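Secreted protein (Kutzneria albida DSM 43870, PDB 5M6Q) probably acts as a microbial transglutaminase, cross-linking proteins by joining the gamma-carboxamide of glutamine side chains to primary amines. Local coordinates at residues N60-T72 and E153-R165. Numbering follows the deposited sequence.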
ATOM      1  N   ASN A  60      -3.764   6.354   8.243  1.00 28.77           N
ATOM      2  CA  ASN A  60      -3.143   6.363   6.925  1.00 29.65           C
ATOM      3  C   ASN A  60      -2.295   5.113   6.725  1.00 26.89           C
ATOM      4  O   ASN A  60      -1.780   4.545   7.679  1.00 29.83           O
ATOM      5  CB  ASN A  60      -2.283   7.612   6.732  1.00 26.28           C
ATOM      6  CG  ASN A  60      -3.069   8.888   6.938  1.00 35.83           C
ATOM      7  OD1 ASN A  60      -4.212   8.996   6.504  1.00 31.81           O
ATOM      8  ND2 ASN A  60      -2.464   9.857   7.619  1.00 34.36           N
ATOM      9  N   PRO A  61      -2.163   4.664   5.472  1.00 29.55           N
ATOM     10  CA  PRO A  61      -1.296   3.509   5.228  1.00 24.62           C
ATOM     11  C   PRO A  61       0.162   3.875   5.517  1.00 23.00           C
ATOM     12  O   PRO A  61       0.640   4.900   5.046  1.00 25.28           O
ATOM     13  CB  PRO A  61      -1.521   3.202   3.737  1.00 24.92           C
ATOM     14  CG  PRO A  61      -2.818   3.863   3.395  1.00 27.95           C
ATOM     15  CD  PRO A  61      -2.870   5.097   4.256  1.00 25.12           C
ATOM     16  N   PRO A  62       0.864   3.045   6.287  1.00 22.34           N
ATOM     17  CA  PRO A  62       2.228   3.400   6.698  1.00 26.65           C
ATOM     18  C   PRO A  62       3.220   3.302   5.549  1.00 23.22           C
ATOM     19  O   PRO A  62       3.144   2.361   4.759  1.00 23.10           O
ATOM     20  CB  PRO A  62       2.544   2.368   7.780  1.00 30.21           C
ATOM     21  CG  PRO A  62       1.757   1.159   7.361  1.00 26.74           C
ATOM     22  CD  PRO A  62       0.510   1.662   6.654  1.00 25.58           C
ATOM     23  N   LEU A  63       4.151   4.251   5.466  1.00 21.37           N
ATOM     24  CA  LEU A  63       5.037   4.345   4.311  1.00 29.83           C
ATOM     25  C   LEU A  63       6.461   3.926   4.648  1.00 29.96           C
ATOM     26  O   LEU A  63       7.370   4.122   3.847  1.00 26.16           O
ATOM     27  CB  LEU A  63       5.020   5.770   3.755  1.00 20.66           C
ATOM     28  CG  LEU A  63       3.616   6.232   3.348  1.00 24.71           C
ATOM     29  CD1 LEU A  63       3.628   7.665   2.803  1.00 30.80           C
ATOM     30  CD2 LEU A  63       3.011   5.292   2.305  1.00 21.79           C
ATOM     31  N   ASN A  64       6.619   3.325   5.829  1.00 25.72           N
ATOM     32  CA  ASN A  64       7.917   2.929   6.393  1.00 32.62           C
ATOM     33  C   ASN A  64       8.794   2.121   5.448  1.00 27.56           C
ATOM     34  O   ASN A  64      10.011   2.282   5.416  1.00 21.88           O
ATOM     35  CB  ASN A  64       7.714   2.074   7.661  1.00 28.61           C
ATOM     36  CG  ASN A  64       6.811   2.725   8.673  1.00 34.51           C
ATOM     37  OD1 ASN A  64       5.856   2.110   9.154  1.00 39.61           O
ATOM     38  ND2 ASN A  64       7.116   3.969   9.025  1.00 40.04           N
ATOM     39  N   LEU A  65       8.159   1.193   4.746  1.00 23.08           N
ATOM     40  CA  LEU A  65       8.854   0.214   3.922  1.00 24.42           C
ATOM     41  C   LEU A  65       8.417   0.399   2.485  1.00 22.50           C
ATOM     42  O   LEU A  65       7.604  -0.378   1.973  1.00 21.78           O
ATOM     43  CB  LEU A  65       8.559  -1.217   4.390  1.00 19.20           C
ATOM     44  CG  LEU A  65       8.983  -1.653   5.798  1.00 28.03           C
ATOM     45  CD1 LEU A  65       8.604  -3.117   6.003  1.00 26.57           C
ATOM     46  CD2 LEU A  65      10.496  -1.426   6.084  1.00 19.24           C
ATOM     47  N   SER A  66       8.960   1.436   1.849  1.00 23.87           N
ATOM     48  CA  SER A  66       8.588   1.816   0.481  1.00 24.79           C
ATOM     49  C   SER A  66       9.751   1.594  -0.469  1.00 22.37           C
ATOM     50  O   SER A  66      10.884   1.930  -0.143  1.00 20.96           O
ATOM     51  CB  SER A  66       8.149   3.283   0.413  1.00 20.15           C
ATOM     52  OG  SER A  66       6.948   3.493   1.127  1.00 21.69           O
ATOM     53  N   PHE A  67       9.459   1.093  -1.667  1.00 20.92           N
ATOM     54  CA  PHE A  67      10.519   0.718  -2.603  1.00 24.89           C
ATOM     55  C   PHE A  67      10.233   1.190  -4.036  1.00 22.22           C
ATOM     56  O   PHE A  67       9.080   1.359  -4.421  1.00 23.10           O
ATOM     57  CB  PHE A  67      10.720  -0.807  -2.554  1.00 20.38           C
ATOM     58  CG  PHE A  67      10.923  -1.325  -1.167  1.00 21.09           C
ATOM     59  CD1 PHE A  67      12.167  -1.232  -0.556  1.00 23.31           C
ATOM     60  CD2 PHE A  67       9.878  -1.869  -0.451  1.00 19.48           C
ATOM     61  CE1 PHE A  67      12.360  -1.692   0.729  1.00 19.58           C
ATOM     62  CE2 PHE A  67      10.068  -2.321   0.841  1.00 21.54           C
ATOM     63  CZ  PHE A  67      11.304  -2.236   1.429  1.00 23.52           C
ATOM     64  N   GLY A  68      11.298   1.404  -4.810  1.00 24.33           N
ATOM     65  CA  GLY A  68      11.187   1.877  -6.178  1.00 25.06           C
ATOM     66  C   GLY A  68      10.595   0.851  -7.136  1.00 26.65           C
ATOM     67  O   GLY A  68      10.044   1.211  -8.174  1.00 25.86           O
ATOM     68  N   SER A  69      10.691  -0.430  -6.806  1.00 21.28           N
ATOM     69  CA  SER A  69      10.144  -1.438  -7.713  1.00 26.38           C
ATOM     70  C   SER A  69       9.289  -2.485  -7.005  1.00 21.58           C
ATOM     71  O   SER A  69       9.526  -2.830  -5.849  1.00 25.22           O
ATOM     72  CB  SER A  69      11.273  -2.122  -8.488  1.00 29.25           C
ATOM     73  OG  SER A  69      11.920  -3.089  -7.688  1.00 34.34           O
ATOM     74  N   LEU A  70       8.276  -2.975  -7.714  1.00 23.94           N
ATOM     75  CA  LEU A  70       7.391  -4.011  -7.204  1.00 19.30           C
ATOM     76  C   LEU A  70       8.161  -5.270  -6.789  1.00 23.21           C
ATOM     77  O   LEU A  70       7.858  -5.866  -5.761  1.00 24.42           O
ATOM     78  CB  LEU A  70       6.330  -4.360  -8.252  1.00 22.95           C
ATOM     79  CG  LEU A  70       5.377  -5.489  -7.869  1.00 21.93           C
ATOM     80  CD1 LEU A  70       4.614  -5.143  -6.582  1.00 20.46           C
ATOM     81  CD2 LEU A  70       4.422  -5.828  -9.031  1.00 21.16           C
ATOM     82  N   ARG A  71       9.177  -5.657  -7.559  1.00 25.23           N
ATOM     83  CA  ARG A  71       9.911  -6.883  -7.256  1.00 24.42           C
ATOM     84  C   ARG A  71      10.612  -6.822  -5.890  1.00 22.37           C
ATOM     85  O   ARG A  71      10.649  -7.809  -5.151  1.00 23.34           O
ATOM     86  CB  ARG A  71      10.926  -7.178  -8.367  1.00 24.17           C
ATOM     87  CG  ARG A  71      10.255  -7.615  -9.673  1.00 31.99           C
ATOM     88  CD  ARG A  71      11.196  -7.607 -10.860  1.00 34.76           C
ATOM     89  NE  ARG A  71      12.126  -8.730 -10.822  1.00 37.78           N
ATOM     90  CZ  ARG A  71      13.387  -8.641 -10.421  1.00 41.88           C
ATOM     91  NH1 ARG A  71      13.881  -7.472 -10.025  1.00 44.32           N
ATOM     92  NH2 ARG A  71      14.156  -9.722 -10.421  1.00 39.74           N
ATOM     93  N   THR A  72      11.155  -5.664  -5.553  1.00 21.54           N
ATOM     94  CA  THR A  72      11.766  -5.511  -4.240  1.00 21.04           C
ATOM     95  C   THR A  72      10.717  -5.647  -3.149  1.00 20.58           C
ATOM     96  O   THR A  72      10.960  -6.300  -2.137  1.00 23.48           O
ATOM     97  CB  THR A  72      12.466  -4.163  -4.085  1.00 23.23           C
ATOM     98  OG1 THR A  72      13.381  -3.953  -5.169  1.00 23.78           O
ATOM     99  CG2 THR A  72      13.216  -4.106  -2.753  1.00 26.79           C
ATOM    100  N   GLU A 153      21.254   0.315  -3.758  1.00 28.17           N
ATOM    101  CA  GLU A 153      21.530  -1.053  -3.327  1.00 28.12           C
ATOM    102  C   GLU A 153      20.265  -1.796  -2.865  1.00 29.74           C
ATOM    103  O   GLU A 153      20.052  -2.946  -3.214  1.00 28.85           O
ATOM    104  CB  GLU A 153      22.580  -1.055  -2.211  1.00 31.88           C
ATOM    105  CG  GLU A 153      23.264  -2.398  -2.010  1.00 44.68           C
ATOM    106  CD  GLU A 153      23.569  -2.710  -0.534  1.00 55.25           C
ATOM    107  OE1 GLU A 153      23.167  -1.920   0.349  1.00 57.19           O
ATOM    108  OE2 GLU A 153      24.201  -3.759  -0.257  1.00 56.67           O
ATOM    109  N   THR A 154      19.420  -1.136  -2.089  1.00 25.21           N
ATOM    110  CA  THR A 154      18.289  -1.829  -1.495  1.00 29.81           C
ATOM    111  C   THR A 154      16.971  -1.487  -2.167  1.00 27.05           C
ATOM    112  O   THR A 154      15.952  -2.097  -1.844  1.00 24.93           O
ATOM    113  CB  THR A 154      18.151  -1.506  -0.010  1.00 25.00           C
ATOM    114  OG1 THR A 154      17.819  -0.118   0.140  1.00 26.32           O
ATOM    115  CG2 THR A 154      19.440  -1.817   0.716  1.00 25.08           C
ATOM    116  N   ASP A 155      16.998  -0.504  -3.067  1.00 23.61           N
ATOM    117  CA  ASP A 155      15.801  -0.038  -3.754  1.00 22.41           C
ATOM    118  C   ASP A 155      14.822   0.663  -2.786  1.00 27.97           C
ATOM    119  O   ASP A 155      13.678   0.947  -3.148  1.00 23.80           O
ATOM    120  CB  ASP A 155      15.120  -1.224  -4.458  1.00 27.40           C
ATOM    121  CG  ASP A 155      14.201  -0.800  -5.591  1.00 33.33           C
ATOM    122  OD1 ASP A 155      14.514   0.191  -6.297  1.00 33.35           O
ATOM    123  OD2 ASP A 155      13.173  -1.489  -5.788  1.00 36.02           O
ATOM    124  N   GLN A 156      15.256   0.964  -1.562  1.00 24.16           N
ATOM    125  CA  GLN A 156      14.331   1.581  -0.607  1.00 22.87           C
ATOM    126  C   GLN A 156      14.204   3.081  -0.835  1.00 21.22           C
ATOM    127  O   GLN A 156      15.178   3.771  -1.103  1.00 22.74           O
ATOM    128  CB  GLN A 156      14.747   1.317   0.853  1.00 19.32           C
ATOM    129  CG  GLN A 156      13.735   1.852   1.885  1.00 18.50           C
ATOM    130  CD  GLN A 156      13.975   1.285   3.290  1.00 24.13           C
ATOM    131  OE1 GLN A 156      15.048   0.768   3.575  1.00 25.21           O
ATOM    132  NE2 GLN A 156      12.972   1.376   4.158  1.00 23.66           N
ATOM    133  N   VAL A 157      12.981   3.581  -0.731  1.00 22.77           N
ATOM    134  CA  VAL A 157      12.746   4.995  -0.922  1.00 23.46           C
ATOM    135  C   VAL A 157      12.508   5.625   0.437  1.00 25.91           C
ATOM    136  O   VAL A 157      11.677   5.152   1.209  1.00 23.47           O
ATOM    137  CB  VAL A 157      11.564   5.244  -1.871  1.00 23.91           C
ATOM    138  CG1 VAL A 157      11.158   6.711  -1.835  1.00 20.93           C
ATOM    139  CG2 VAL A 157      11.925   4.808  -3.270  1.00 24.14           C
ATOM    140  N   ASP A 158      13.265   6.675   0.732  1.00 22.52           N
ATOM    141  CA  ASP A 158      13.107   7.394   1.978  1.00 25.08           C
ATOM    142  C   ASP A 158      11.854   8.263   1.902  1.00 25.46           C
ATOM    143  O   ASP A 158      11.828   9.234   1.160  1.00 23.98           O
ATOM    144  CB  ASP A 158      14.340   8.257   2.252  1.00 27.48           C
ATOM    145  CG  ASP A 158      14.365   8.824   3.677  1.00 33.30           C
ATOM    146  OD1 ASP A 158      13.325   8.798   4.366  1.00 30.64           O
ATOM    147  OD2 ASP A 158      15.437   9.300   4.109  1.00 42.72           O
ATOM    148  N   MET A 159      10.839   7.941   2.695  1.00 24.59           N
ATOM    149  CA  MET A 159       9.589   8.697   2.656  1.00 25.61           C
ATOM    150  C   MET A 159       9.414   9.661   3.830  1.00 27.51           C
ATOM    151  O   MET A 159       8.351  10.259   3.985  1.00 25.40           O
ATOM    152  CB  MET A 159       8.390   7.742   2.611  1.00 27.19           C
ATOM    153  CG  MET A 159       8.266   6.932   1.320  1.00 23.62           C
ATOM    154  SD  MET A 159       7.972   7.919  -0.164  1.00 28.82           S
ATOM    155  CE  MET A 159       6.314   8.597   0.085  1.00 24.17           C
ATOM    156  N   SER A 160      10.450   9.842   4.642  1.00 29.47           N
ATOM    157  CA  SER A 160      10.275  10.627   5.865  1.00 32.43           C
ATOM    158  C   SER A 160       9.967  12.104   5.597  1.00 29.81           C
ATOM    159  O   SER A 160       9.343  12.752   6.424  1.00 35.07           O
ATOM    160  CB  SER A 160      11.506  10.506   6.756  1.00 29.98           C
ATOM    161  OG  SER A 160      12.641  11.012   6.106  1.00 34.02           O
ATOM    162  N   THR A 161      10.384  12.630   4.447  1.00 28.23           N
ATOM    163  CA  THR A 161      10.103  14.030   4.110  1.00 27.65           C
ATOM    164  C   THR A 161       8.719  14.243   3.517  1.00 29.59           C
ATOM    165  O   THR A 161       8.327  15.387   3.257  1.00 29.22           O
ATOM    166  CB  THR A 161      11.097  14.602   3.082  1.00 25.92           C
ATOM    167  OG1 THR A 161      11.093  13.776   1.912  1.00 28.44           O
ATOM    168  CG2 THR A 161      12.499  14.698   3.662  1.00 32.02           C
ATOM    169  N   TYR A 162       7.984  13.156   3.288  1.00 29.48           N
ATOM    170  CA  TYR A 162       6.721  13.252   2.572  1.00 27.35           C
ATOM    171  C   TYR A 162       5.628  13.935   3.405  1.00 30.24           C
ATOM    172  O   TYR A 162       5.416  13.588   4.560  1.00 30.15           O
ATOM    173  CB  TYR A 162       6.268  11.862   2.121  1.00 26.68           C
ATOM    174  CG  TYR A 162       5.003  11.923   1.329  1.00 25.93           C
ATOM    175  CD1 TYR A 162       4.994  12.459   0.041  1.00 23.48           C
ATOM    176  CD2 TYR A 162       3.808  11.482   1.870  1.00 24.90           C
ATOM    177  CE1 TYR A 162       3.827  12.550  -0.685  1.00 24.39           C
ATOM    178  CE2 TYR A 162       2.646  11.553   1.154  1.00 28.27           C
ATOM    179  CZ  TYR A 162       2.661  12.084  -0.130  1.00 30.85           C
ATOM    180  OH  TYR A 162       1.498  12.154  -0.844  1.00 28.70           O
ATOM    181  N   ARG A 163       4.937  14.903   2.809  1.00 30.82           N
ATOM    182  CA  ARG A 163       3.950  15.726   3.532  1.00 26.95           C
ATOM    183  C   ARG A 163       2.546  15.707   2.919  1.00 26.08           C
ATOM    184  O   ARG A 163       1.728  16.568   3.238  1.00 27.89           O
ATOM    185  CB  ARG A 163       4.412  17.187   3.584  1.00 34.12           C
ATOM    186  CG  ARG A 163       5.852  17.403   3.970  1.00 42.57           C
ATOM    187  CD  ARG A 163       6.220  18.887   3.878  1.00 50.47           C
ATOM    188  NE  ARG A 163       5.191  19.750   4.461  1.00 60.76           N
ATOM    189  CZ  ARG A 163       4.552  20.722   3.809  1.00 64.85           C
ATOM    190  NH1 ARG A 163       4.842  20.984   2.534  1.00 48.11           N
ATOM    191  NH2 ARG A 163       3.624  21.440   4.439  1.00 57.48           N
ATOM    192  N   TYR A 164       2.280  14.765   2.019  1.00 24.85           N
ATOM    193  CA  TYR A 164       0.985  14.677   1.336  1.00 23.73           C
ATOM    194  C   TYR A 164       0.610  15.933   0.542  1.00 24.88           C
ATOM    195  O   TYR A 164      -0.575  16.214   0.344  1.00 24.60           O
ATOM    196  CB  TYR A 164      -0.132  14.370   2.334  1.00 25.77           C
ATOM    197  CG  TYR A 164       0.048  13.055   3.048  1.00 24.08           C
ATOM    198  CD1 TYR A 164      -0.452  11.875   2.512  1.00 24.42           C
ATOM    199  CD2 TYR A 164       0.724  12.993   4.255  1.00 24.52           C
ATOM    200  CE1 TYR A 164      -0.278  10.672   3.157  1.00 28.11           C
ATOM    201  CE2 TYR A 164       0.901  11.801   4.913  1.00 32.32           C
ATOM    202  CZ  TYR A 164       0.404  10.643   4.368  1.00 32.93           C
ATOM    203  OH  TYR A 164       0.594   9.457   5.043  1.00 30.40           O
ATOM    204  N   ARG A 165       1.612  16.665   0.071  1.00 20.44           N
ATOM    205  CA  ARG A 165       1.372  17.845  -0.746  1.00 24.51           C
ATOM    206  C   ARG A 165       1.075  17.485  -2.197  1.00 28.77           C
ATOM    207  O   ARG A 165       1.825  16.731  -2.808  1.00 23.68           O
ATOM    208  CB  ARG A 165       2.576  18.788  -0.714  1.00 26.52           C
ATOM    209  CG  ARG A 165       2.313  20.083  -1.495  1.00 26.84           C
ATOM    210  CD  ARG A 165       3.519  21.036  -1.560  1.00 27.17           C
ATOM    211  NE  ARG A 165       3.168  22.227  -2.327  1.00 30.56           N
ATOM    212  CZ  ARG A 165       3.772  22.604  -3.446  1.00 34.07           C
ATOM    213  NH1 ARG A 165       4.787  21.899  -3.917  1.00 33.24           N
ATOM    214  NH2 ARG A 165       3.367  23.696  -4.089  1.00 36.63           N
TER
HETATM  215  O   HOH W   1       0.651   9.875   7.946  1.00 42.66           O
HETATM  216  O   HOH W   2      -0.134   7.270   3.852  1.00 27.29           O
HETATM  217  O   HOH W   3      10.865   3.330   2.943  1.00 23.70           O
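D155 OD2 is gripped by two hydroxyls of 60-72: T72 OG1 at 2.5 Å on its anti side and S69 OG at 2.8 Å on its syn side, both from the same face of the carboxylate. The carboxylate gets there because CG lies anti to the backbone N of D155 (chi1 -159°), while the D155 backbone O accepts from G68 N at 2.9 Å. With an alanine here, the S69 and T72 hydroxyls would probably lose the acceptor they share at the start of helix 70-84. Two residues further on, V157 N gives S66 O a straight bond of 2.7 Å. F67 CE1 comes to 3.8 Å from Q156 CB, while D155 O lies at the ring's edge, near its plane. Water 3 links S66 N, V157 O and Q156 NE2, the last also bonded to K107 O. L63 CD1 packs against M159 CE and Y162 CD2, side by side and each 3.9 Å away. Y164 OH reaches N60 ND2 and P61 O through waters 1 and 2; N60 OD1 is hydrogen-bonded to R43. L65 and F67 make backbone hydrogen bonds to V219 and F217 of strand 214-223. With a single beta bridge, F67 to Q156, the loop meets edge strand 66-67 of the antiparallel sheet, next to the S69 N-cap of helix 70-84.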